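Local coordinates for CLIP-associating protein (Drosophila melanogaster, PDB 4G3A) that tracks microtubule plus ends and stabilises dynamic microtubules in mitotic spindle formation, this piece being its N-terminal TOG-like domain of HEAT repeats, at residues A[97-102]-A[109-114]; A[130-135]-A[146-151]; A[201-206]-A[223-228]. All blocks are in the same frame, centred on the assembly; numbering follows the deposited sequence.

Interaction 1: residues A[97-102]-A[109-114]; sequences DRLGDS and KAQLLL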
loop_
_atom_site.group_PDB
_atom_site.type_symbol
_atom_site.label_atom_id
_atom_site.label_comp_id
_atom_site.label_asym_id
_atom_site.label_seq_id
_atom_site.Cartn_x
_atom_site.Cartn_y
_atom_site.Cartn_z
ATOM N N ASP A 97 5.737 -2.511 -6.126
ATOM C CA ASP A 97 6.508 -1.806 -7.145
ATOM C C ASP A 97 5.844 -0.496 -7.565
ATOM O O ASP A 97 6.529 0.484 -7.838
ATOM C CB ASP A 97 6.730 -2.690 -8.378
ATOM C CG ASP A 97 7.781 -3.765 -8.146
ATOM O OD1 ASP A 97 8.545 -3.663 -7.158
ATOM O OD2 ASP A 97 7.838 -4.712 -8.946
ATOM N N ARG A 98 4.515 -0.474 -7.621
ATOM C CA ARG A 98 3.810 0.739 -8.031
ATOM C C ARG A 98 3.841 1.832 -6.956
ATOM O O ARG A 98 3.512 2.992 -7.230
ATOM C CB ARG A 98 2.370 0.426 -8.416
ATOM C CG ARG A 98 2.226 -0.431 -9.668
ATOM C CD ARG A 98 2.617 0.336 -10.928
ATOM N NE ARG A 98 2.681 -0.543 -12.099
ATOM C CZ ARG A 98 2.918 -0.129 -13.344
ATOM N NH1 ARG A 98 3.110 1.160 -13.602
ATOM N NH2 ARG A 98 2.961 -1.007 -14.341
ATOM N N LEU A 99 4.232 1.475 -5.737
ATOM C CA LEU A 99 4.412 2.508 -4.723
ATOM C C LEU A 99 5.527 3.428 -5.187
ATOM O O LEU A 99 5.585 4.587 -4.794
ATOM C CB LEU A 99 4.758 1.908 -3.356
ATOM C CG LEU A 99 3.655 1.100 -2.677
ATOM C CD1 LEU A 99 4.200 0.445 -1.414
ATOM C CD2 LEU A 99 2.438 1.977 -2.372
ATOM N N GLY A 100 6.404 2.907 -6.042
ATOM C CA GLY A 100 7.538 3.672 -6.529
ATOM C C GLY A 100 7.310 4.332 -7.877
ATOM O O GLY A 100 8.231 4.896 -8.469
ATOM N N ASP A 101 6.077 4.271 -8.365
ATOM C CA ASP A 101 5.768 4.821 -9.676
ATOM C C ASP A 101 6.029 6.318 -9.711
ATOM O O ASP A 101 5.798 7.014 -8.723
ATOM C CB ASP A 101 4.315 4.537 -10.048
ATOM C CG ASP A 101 4.097 4.545 -11.542
ATOM O OD1 ASP A 101 4.162 3.462 -12.158
ATOM O OD2 ASP A 101 3.869 5.636 -12.096
ATOM N N SER A 102 6.491 6.822 -10.851
ATOM C CA SER A 102 6.784 8.250 -10.963
ATOM C C SER A 102 5.525 9.125 -10.972
ATOM O O SER A 102 5.576 10.301 -10.612
ATOM C CB SER A 102 7.641 8.538 -12.198
ATOM O OG SER A 102 7.148 7.861 -13.335
ATOM N N LYS A 109 -3.425 5.192 -5.986
ATOM C CA LYS A 109 -4.316 4.052 -6.162
ATOM C C LYS A 109 -3.685 2.785 -5.599
ATOM O O LYS A 109 -4.384 1.908 -5.098
ATOM C CB LYS A 109 -4.715 3.877 -7.628
ATOM C CG LYS A 109 -5.425 5.096 -8.223
ATOM C CD LYS A 109 -6.662 5.468 -7.417
ATOM C CE LYS A 109 -7.358 6.702 -7.990
ATOM N NZ LYS A 109 -8.492 7.128 -7.140
ATOM N N ALA A 110 -2.359 2.702 -5.661
ATOM C CA ALA A 110 -1.651 1.588 -5.042
ATOM C C ALA A 110 -1.807 1.633 -3.517
ATOM O O ALA A 110 -2.133 0.627 -2.882
ATOM C CB ALA A 110 -0.182 1.611 -5.437
ATOM N N GLN A 111 -1.595 2.806 -2.927
ATOM C CA GLN A 111 -1.747 2.939 -1.478
ATOM C C GLN A 111 -3.197 2.618 -1.108
ATOM O O GLN A 111 -3.482 1.959 -0.109
ATOM C CB GLN A 111 -1.382 4.358 -1.032
ATOM C CG GLN A 111 0.128 4.653 -0.959
ATOM C CD GLN A 111 0.767 4.131 0.315
ATOM O OE1 GLN A 111 0.214 3.258 0.995
ATOM N NE2 GLN A 111 1.947 4.653 0.644
ATOM N N LEU A 112 -4.123 3.071 -1.943
ATOM C CA LEU A 112 -5.536 2.841 -1.666
ATOM C C LEU A 112 -5.882 1.342 -1.739
ATOM O O LEU A 112 -6.626 0.835 -0.908
ATOM C CB LEU A 112 -6.414 3.692 -2.597
ATOM C CG LEU A 112 -7.937 3.600 -2.460
ATOM C CD1 LEU A 112 -8.397 3.569 -1.004
ATOM C CD2 LEU A 112 -8.600 4.745 -3.216
ATOM N N LEU A 113 -5.328 0.630 -2.714
ATOM C CA LEU A 113 -5.485 -0.826 -2.773
ATOM C C LEU A 113 -5.019 -1.485 -1.474
ATOM O O LEU A 113 -5.676 -2.403 -0.951
ATOM C CB LEU A 113 -4.707 -1.413 -3.972
ATOM C CG LEU A 113 -4.851 -2.919 -4.229
ATOM C CD1 LEU A 113 -4.529 -3.310 -5.715
ATOM C CD2 LEU A 113 -4.006 -3.742 -3.259
ATOM N N LEU A 114 -3.877 -1.027 -0.955
ATOM C CA LEU A 114 -3.364 -1.557 0.306
ATOM C C LEU A 114 -4.328 -1.274 1.464
ATOM O O LEU A 114 -4.611 -2.151 2.269
ATOM C CB LEU A 114 -1.962 -1.008 0.623
ATOM C CG LEU A 114 -0.855 -1.375 -0.372
ATOM C CD1 LEU A 114 0.446 -0.673 0.009
ATOM C CD2 LEU A 114 -0.667 -2.881 -0.435
#
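Leu99 packs on Ala110, Gln111 and Leu114 inside the second HEAT repeat of this TOG-like domain, where the turn after helix 88-98 folds back on helix 104-119. The tight part is apolar and buried. With CG anti to the carbonyl carbon (chi1 -68°), Leu99 turns its branched end to the helix, and its CD2 lies 3.8 Å from Gln111 CG, the two side chains crossing at about a right angle. Leu99 CD2 also stands 4.0 Å from Ala110 CB and meets Leu114 CD1 tip to tip at 4.1 Å. Gln111 offers Leu99 the flank of a chain bent at chi2, while its amide hydrogen-bonds to Thr151 and Glu147 of the next helical pair. Toward solvent the contact is looser. Arg98 touches Ala110 through CB alone, and beyond that atom the arginine chain leads away from helix 104-119. Its guanidinium donates to the carbonyl oxygens of Leu58 and Gly60, tying the turn to the end of helix 47-58. A type I turn from Arg98 to Asp101 brings the aspartate round for a salt bridge: Arg98 NH1 lies 2.9 Å from Asp101 OD1, nearly along the carboxylate C-O axis and 20° out of the guanidinium plane.

Interaction 2: residues A[130-135]-A[146-151]; sequences DKLATS and EEFLQT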
loop_
_atom_site.group_PDB
_atom_site.type_symbol
_atom_site.label_atom_id
_atom_site.label_comp_id
_atom_site.label_asym_id
_atom_site.label_seq_id
_atom_site.Cartn_x
_atom_site.Cartn_y
_atom_site.Cartn_z
ATOM N N ASP A 130 3.470 -6.316 8.035
ATOM C CA ASP A 130 4.628 -7.210 8.159
ATOM C C ASP A 130 5.067 -7.728 6.791
ATOM O O ASP A 130 6.250 -7.764 6.472
ATOM C CB ASP A 130 4.318 -8.415 9.055
ATOM C CG ASP A 130 4.221 -8.063 10.534
ATOM O OD1 ASP A 130 4.229 -6.869 10.894
ATOM O OD2 ASP A 130 4.124 -9.011 11.342
ATOM N N LYS A 131 4.101 -8.145 5.981
ATOM C CA LYS A 131 4.407 -8.672 4.660
ATOM C C LYS A 131 5.047 -7.591 3.791
ATOM O O LYS A 131 6.020 -7.842 3.081
ATOM C CB LYS A 131 3.126 -9.200 3.989
ATOM C CG LYS A 131 3.379 -9.880 2.665
ATOM C CD LYS A 131 4.274 -11.117 2.837
ATOM C CE LYS A 131 4.211 -12.035 1.592
ATOM N NZ LYS A 131 5.191 -13.144 1.746
ATOM N N LEU A 132 4.504 -6.382 3.846
ATOM C CA LEU A 132 5.076 -5.276 3.087
ATOM C C LEU A 132 6.507 -5.006 3.554
ATOM O O LEU A 132 7.386 -4.699 2.746
ATOM C CB LEU A 132 4.241 -4.015 3.284
ATOM C CG LEU A 132 2.840 -4.045 2.659
ATOM C CD1 LEU A 132 2.070 -2.815 3.084
ATOM C CD2 LEU A 132 2.950 -4.097 1.158
ATOM N N ALA A 133 6.705 -5.059 4.866
ATOM C CA ALA A 133 7.994 -4.707 5.470
ATOM C C ALA A 133 9.107 -5.531 4.845
ATOM O O ALA A 133 10.197 -5.023 4.560
ATOM C CB ALA A 133 7.957 -4.931 6.963
ATOM N N THR A 134 8.820 -6.812 4.634
ATOM C CA THR A 134 9.788 -7.724 4.043
ATOM C C THR A 134 10.346 -7.194 2.723
ATOM O O THR A 134 11.538 -7.315 2.456
ATOM C CB THR A 134 9.182 -9.131 3.863
ATOM O OG1 THR A 134 8.909 -9.686 5.157
ATOM C CG2 THR A 134 10.146 -10.054 3.109
ATOM N N SER A 135 9.488 -6.593 1.904
ATOM C CA SER A 135 9.897 -6.143 0.579
ATOM C C SER A 135 10.243 -4.660 0.529
ATOM O O SER A 135 10.929 -4.211 -0.388
ATOM C CB SER A 135 8.786 -6.412 -0.445
ATOM O OG SER A 135 8.491 -7.791 -0.566
ATOM N N GLU A 146 9.955 5.302 1.046
ATOM C CA GLU A 146 9.217 6.420 1.619
ATOM C C GLU A 146 7.705 6.167 1.691
ATOM O O GLU A 146 7.063 6.477 2.695
ATOM C CB GLU A 146 9.467 7.684 0.805
ATOM C CG GLU A 146 8.733 8.887 1.366
ATOM C CD GLU A 146 8.910 10.120 0.516
ATOM O OE1 GLU A 146 9.545 10.015 -0.553
ATOM O OE2 GLU A 146 8.413 11.192 0.918
ATOM N N GLU A 147 7.140 5.621 0.615
ATOM C CA GLU A 147 5.710 5.338 0.578
ATOM C C GLU A 147 5.336 4.320 1.653
ATOM O O GLU A 147 4.314 4.468 2.330
ATOM C CB GLU A 147 5.281 4.847 -0.816
ATOM C CG GLU A 147 5.225 5.936 -1.880
ATOM C CD GLU A 147 4.080 6.910 -1.658
ATOM O OE1 GLU A 147 3.095 6.537 -0.977
ATOM O OE2 GLU A 147 4.164 8.045 -2.170
ATOM N N PHE A 148 6.166 3.294 1.811
ATOM C CA PHE A 148 5.883 2.273 2.800
ATOM C C PHE A 148 5.820 2.842 4.216
ATOM O O PHE A 148 4.940 2.463 4.993
ATOM C CB PHE A 148 6.862 1.096 2.726
ATOM C CG PHE A 148 6.690 0.117 3.855
ATOM C CD1 PHE A 148 5.456 -0.485 4.076
ATOM C CD2 PHE A 148 7.746 -0.165 4.724
ATOM C CE1 PHE A 148 5.277 -1.360 5.127
ATOM C CE2 PHE A 148 7.574 -1.053 5.780
ATOM C CZ PHE A 148 6.344 -1.650 5.975
ATOM N N LEU A 149 6.734 3.758 4.548
ATOM C CA LEU A 149 6.670 4.425 5.852
ATOM C C LEU A 149 5.311 5.100 6.004
ATOM O O LEU A 149 4.707 5.049 7.071
ATOM C CB LEU A 149 7.820 5.423 6.032
ATOM C CG LEU A 149 9.205 4.770 6.168
ATOM C CD1 LEU A 149 10.327 5.792 6.066
ATOM C CD2 LEU A 149 9.327 3.954 7.460
ATOM N N GLN A 150 4.815 5.696 4.924
ATOM C CA GLN A 150 3.519 6.362 4.966
ATOM C C GLN A 150 2.384 5.351 5.136
ATOM O O GLN A 150 1.386 5.632 5.803
ATOM C CB GLN A 150 3.314 7.218 3.714
ATOM C CG GLN A 150 2.021 8.018 3.716
ATOM C CD GLN A 150 2.009 9.110 4.760
ATOM O OE1 GLN A 150 1.062 9.223 5.551
ATOM N NE2 GLN A 150 3.065 9.921 4.780
ATOM N N THR A 151 2.540 4.168 4.539
ATOM C CA THR A 151 1.552 3.112 4.717
ATOM C C THR A 151 1.452 2.742 6.192
ATOM O O THR A 151 0.361 2.514 6.715
ATOM C CB THR A 151 1.924 1.838 3.923
ATOM O OG1 THR A 151 2.068 2.155 2.531
ATOM C CG2 THR A 151 0.855 0.768 4.104
#
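Phe148 reaches from helix 142-159 to the backbone of helix 125-136, its ring set against Leu132 and Ala133. CG is anti to the backbone N (chi1 173°), which carries the ring out across the gap between the helices. The Leu132 carbonyl carbon lies over one ring face, and Leu132 CB comes to 3.4 Å from Phe148 CE1, a close approach; the two side chains cross obliquely. At the far end of the ring, Phe148 CZ is 3.5 Å from Ala133 CA, and Ala133 CB lies 3.8 Å from the same CZ. The small side chain of Ala133 is consistent with so close an approach of the ring to the main chain. Leu132 sends its own branch past the ring toward Thr151, meeting it at about a right angle, with Leu132 CD1 3.9 Å from Thr151 CG2. Thr151 thus gives its methyl to this interface, its hydroxyl being turned to helix 104-119. Phe137 packs edge-to-face with Phe148, adding a second aromatic ring beside the interface. The axes of the two segments run antiparallel at 164°, 10.7 Å apart at their closest, as in the paired helices of the HEAT-repeat fold from which TOG domains are built.

Interaction 3: residues A[201-206]-A[223-228]; sequences DRLRPD and QKFDQV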
loop_
_atom_site.group_PDB
_atom_site.type_symbol
_atom_site.label_atom_id
_atom_site.label_comp_id
_atom_site.label_asym_id
_atom_site.label_seq_id
_atom_site.Cartn_x
_atom_site.Cartn_y
_atom_site.Cartn_z
ATOM N N ASP A 201 5.422 8.436 25.693
ATOM C CA ASP A 201 6.784 8.734 26.123
ATOM C C ASP A 201 7.693 7.519 26.297
ATOM O O ASP A 201 8.912 7.672 26.374
ATOM C CB ASP A 201 6.770 9.582 27.397
ATOM C CG ASP A 201 6.200 10.965 27.165
ATOM O OD1 ASP A 201 6.732 11.697 26.298
ATOM O OD2 ASP A 201 5.220 11.319 27.857
ATOM N N ARG A 202 7.112 6.321 26.347
ATOM C CA ARG A 202 7.900 5.097 26.461
ATOM C C ARG A 202 8.781 4.915 25.227
ATOM O O ARG A 202 9.707 4.098 25.230
ATOM C CB ARG A 202 7.004 3.869 26.637
ATOM C CG ARG A 202 6.492 3.292 25.327
ATOM C CD ARG A 202 6.039 1.843 25.474
ATOM N NE ARG A 202 4.689 1.734 26.023
ATOM C CZ ARG A 202 4.074 0.582 26.277
ATOM N NH1 ARG A 202 4.689 -0.570 26.037
ATOM N NH2 ARG A 202 2.843 0.580 26.775
ATOM N N LEU A 203 8.489 5.671 24.171
ATOM C CA LEU A 203 9.268 5.589 22.935
ATOM C C LEU A 203 10.658 6.191 23.141
ATOM O O LEU A 203 11.623 5.774 22.500
ATOM C CB LEU A 203 8.540 6.305 21.794
ATOM C CG LEU A 203 9.252 6.332 20.438
ATOM C CD1 LEU A 203 9.509 4.925 19.949
ATOM C CD2 LEU A 203 8.452 7.108 19.404
ATOM N N ARG A 204 10.759 7.154 24.066
ATOM C CA ARG A 204 12.007 7.891 24.277
ATOM C C ARG A 204 13.177 7.008 24.737
ATOM O O ARG A 204 14.247 7.038 24.122
ATOM C CB ARG A 204 11.777 9.091 25.220
ATOM C CG ARG A 204 10.436 9.790 24.969
ATOM C CD ARG A 204 10.145 10.955 25.938
ATOM N NE ARG A 204 10.727 12.182 25.420
ATOM C CZ ARG A 204 10.036 13.245 25.029
ATOM N NH1 ARG A 204 8.721 13.267 25.127
ATOM N NH2 ARG A 204 10.680 14.301 24.560
ATOM N N PRO A 205 12.989 6.226 25.813
ATOM C CA PRO A 205 14.061 5.310 26.236
ATOM C C PRO A 205 14.250 4.143 25.261
ATOM O O PRO A 205 15.333 3.564 25.196
ATOM C CB PRO A 205 13.572 4.804 27.599
ATOM C CG PRO A 205 12.078 5.005 27.561
ATOM C CD PRO A 205 11.890 6.270 26.791
ATOM N N ASP A 206 13.203 3.795 24.519
ATOM C CA ASP A 206 13.320 2.795 23.466
ATOM C C ASP A 206 14.339 3.246 22.437
ATOM O O ASP A 206 15.178 2.465 21.988
ATOM C CB ASP A 206 11.979 2.609 22.756
ATOM C CG ASP A 206 11.074 1.615 23.451
ATOM O OD1 ASP A 206 11.527 0.964 24.419
ATOM O OD2 ASP A 206 9.909 1.483 23.017
ATOM N N GLN A 223 12.857 16.677 20.680
ATOM C CA GLN A 223 12.274 18.004 20.508
ATOM C C GLN A 223 10.931 17.883 19.800
ATOM O O GLN A 223 9.954 18.506 20.200
ATOM C CB GLN A 223 13.207 18.929 19.729
ATOM C CG GLN A 223 14.323 19.515 20.569
ATOM C CD GLN A 223 15.362 20.247 19.738
ATOM O OE1 GLN A 223 15.175 20.467 18.539
ATOM N NE2 GLN A 223 16.467 20.623 20.372
ATOM N N LYS A 224 10.878 17.055 18.763
ATOM C CA LYS A 224 9.630 16.880 18.030
ATOM C C LYS A 224 8.524 16.236 18.870
ATOM O O LYS A 224 7.354 16.599 18.745
ATOM C CB LYS A 224 9.876 16.127 16.727
ATOM C CG LYS A 224 10.566 16.993 15.696
ATOM C CD LYS A 224 11.140 16.181 14.553
ATOM C CE LYS A 224 11.811 17.089 13.526
ATOM N NZ LYS A 224 10.811 17.893 12.765
ATOM N N PHE A 225 8.886 15.292 19.732
ATOM C CA PHE A 225 7.902 14.696 20.637
ATOM C C PHE A 225 7.363 15.738 21.626
ATOM O O PHE A 225 6.162 15.798 21.889
ATOM C CB PHE A 225 8.499 13.512 21.401
ATOM C CG PHE A 225 9.022 12.410 20.509
ATOM C CD1 PHE A 225 9.851 11.426 21.022
ATOM C CD2 PHE A 225 8.690 12.371 19.166
ATOM C CE1 PHE A 225 10.336 10.420 20.216
ATOM C CE2 PHE A 225 9.178 11.361 18.341
ATOM C CZ PHE A 225 9.994 10.385 18.872
ATOM N N ASP A 226 8.264 16.545 22.177
ATOM C CA ASP A 226 7.863 17.586 23.114
ATOM C C ASP A 226 6.848 18.472 22.424
ATOM O O ASP A 226 5.824 18.824 23.004
ATOM C CB ASP A 226 9.061 18.436 23.540
ATOM C CG ASP A 226 10.007 17.698 24.455
ATOM O OD1 ASP A 226 9.578 16.712 25.083
ATOM O OD2 ASP A 226 11.180 18.119 24.555
ATOM N N GLN A 227 7.148 18.828 21.178
ATOM C CA GLN A 227 6.266 19.684 20.398
ATOM C C GLN A 227 4.875 19.063 20.222
ATOM O O GLN A 227 3.854 19.760 20.311
ATOM C CB GLN A 227 6.895 20.023 19.046
ATOM C CG GLN A 227 6.183 21.141 18.313
ATOM C CD GLN A 227 5.946 22.362 19.202
ATOM O OE1 GLN A 227 6.855 22.832 19.894
ATOM N NE2 GLN A 227 4.717 22.880 19.185
ATOM N N VAL A 228 4.827 17.756 19.977
ATOM C CA VAL A 228 3.542 17.064 19.887
ATOM C C VAL A 228 2.788 17.166 21.217
ATOM O O VAL A 228 1.588 17.441 21.247
ATOM C CB VAL A 228 3.717 15.582 19.501
ATOM C CG1 VAL A 228 2.424 14.812 19.741
ATOM C CG2 VAL A 228 4.184 15.448 18.041
#
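Arg204 extends from the start of helix 203-208 to Phe225 and Asp226 on helix 215-229. From CB, CG is anti to the carbonyl carbon (chi1 -39°) and lies at the edge of the Phe225 ring, near its plane. The chain runs straight through CD, then bends at chi3, and NE forms a salt bridge with Glu222. Beyond CZ the flat group stands nearly perpendicular to the phenylalanine ring, the planes 86° apart, with Phe225 CB over one guanidinium face and 3.7 Å from Arg204 NH1. That nitrogen also donates to Asp201, Arg204 NH1 to Asp201 OD1 measuring 2.8 Å, close to the guanidinium plane. The last nitrogen crosses to the other helix: Arg204 NH2 is 2.7 Å from Asp226 OD1, which it meets from above the carboxylate plane, 53° out of it. Glu222, Asp201 and Asp226 thus engage NE, NH1 and NH2 and fix the guanidinium's rotation. Beneath this polar layer Leu203 CD2 sits 3.7 Å from Phe225 CZ, and Phe225 also stacks on Tyr196 of helix 182-199. Together Asp201, Arg204 and Asp226 form a salt-bridge network over an apolar layer, joining the chain's last two helices at the C-terminal end of the HEAT-repeat array, where the third repeat ends.

Interactions 1 and 2 are neighbours in the interior of the helical array, their centres 11 Å apart, whereas interaction 3 lies toward the C-terminal end, its centre about 27 Å from the centre of the chain, and is only partly buried. The first two bind successive helical pairs and touch directly, through hydrogen bonds from Gln111 and through Leu114 packing on Leu132. No hydrogen bond crosses between the segments within either contact; both are mainly apolar within, and the link between them is polar and apolar. Interaction 3 shares no helix with them, and about 12 Å separates its nearest atoms from interaction 2; there a salt bridge accompanies the apolar contact.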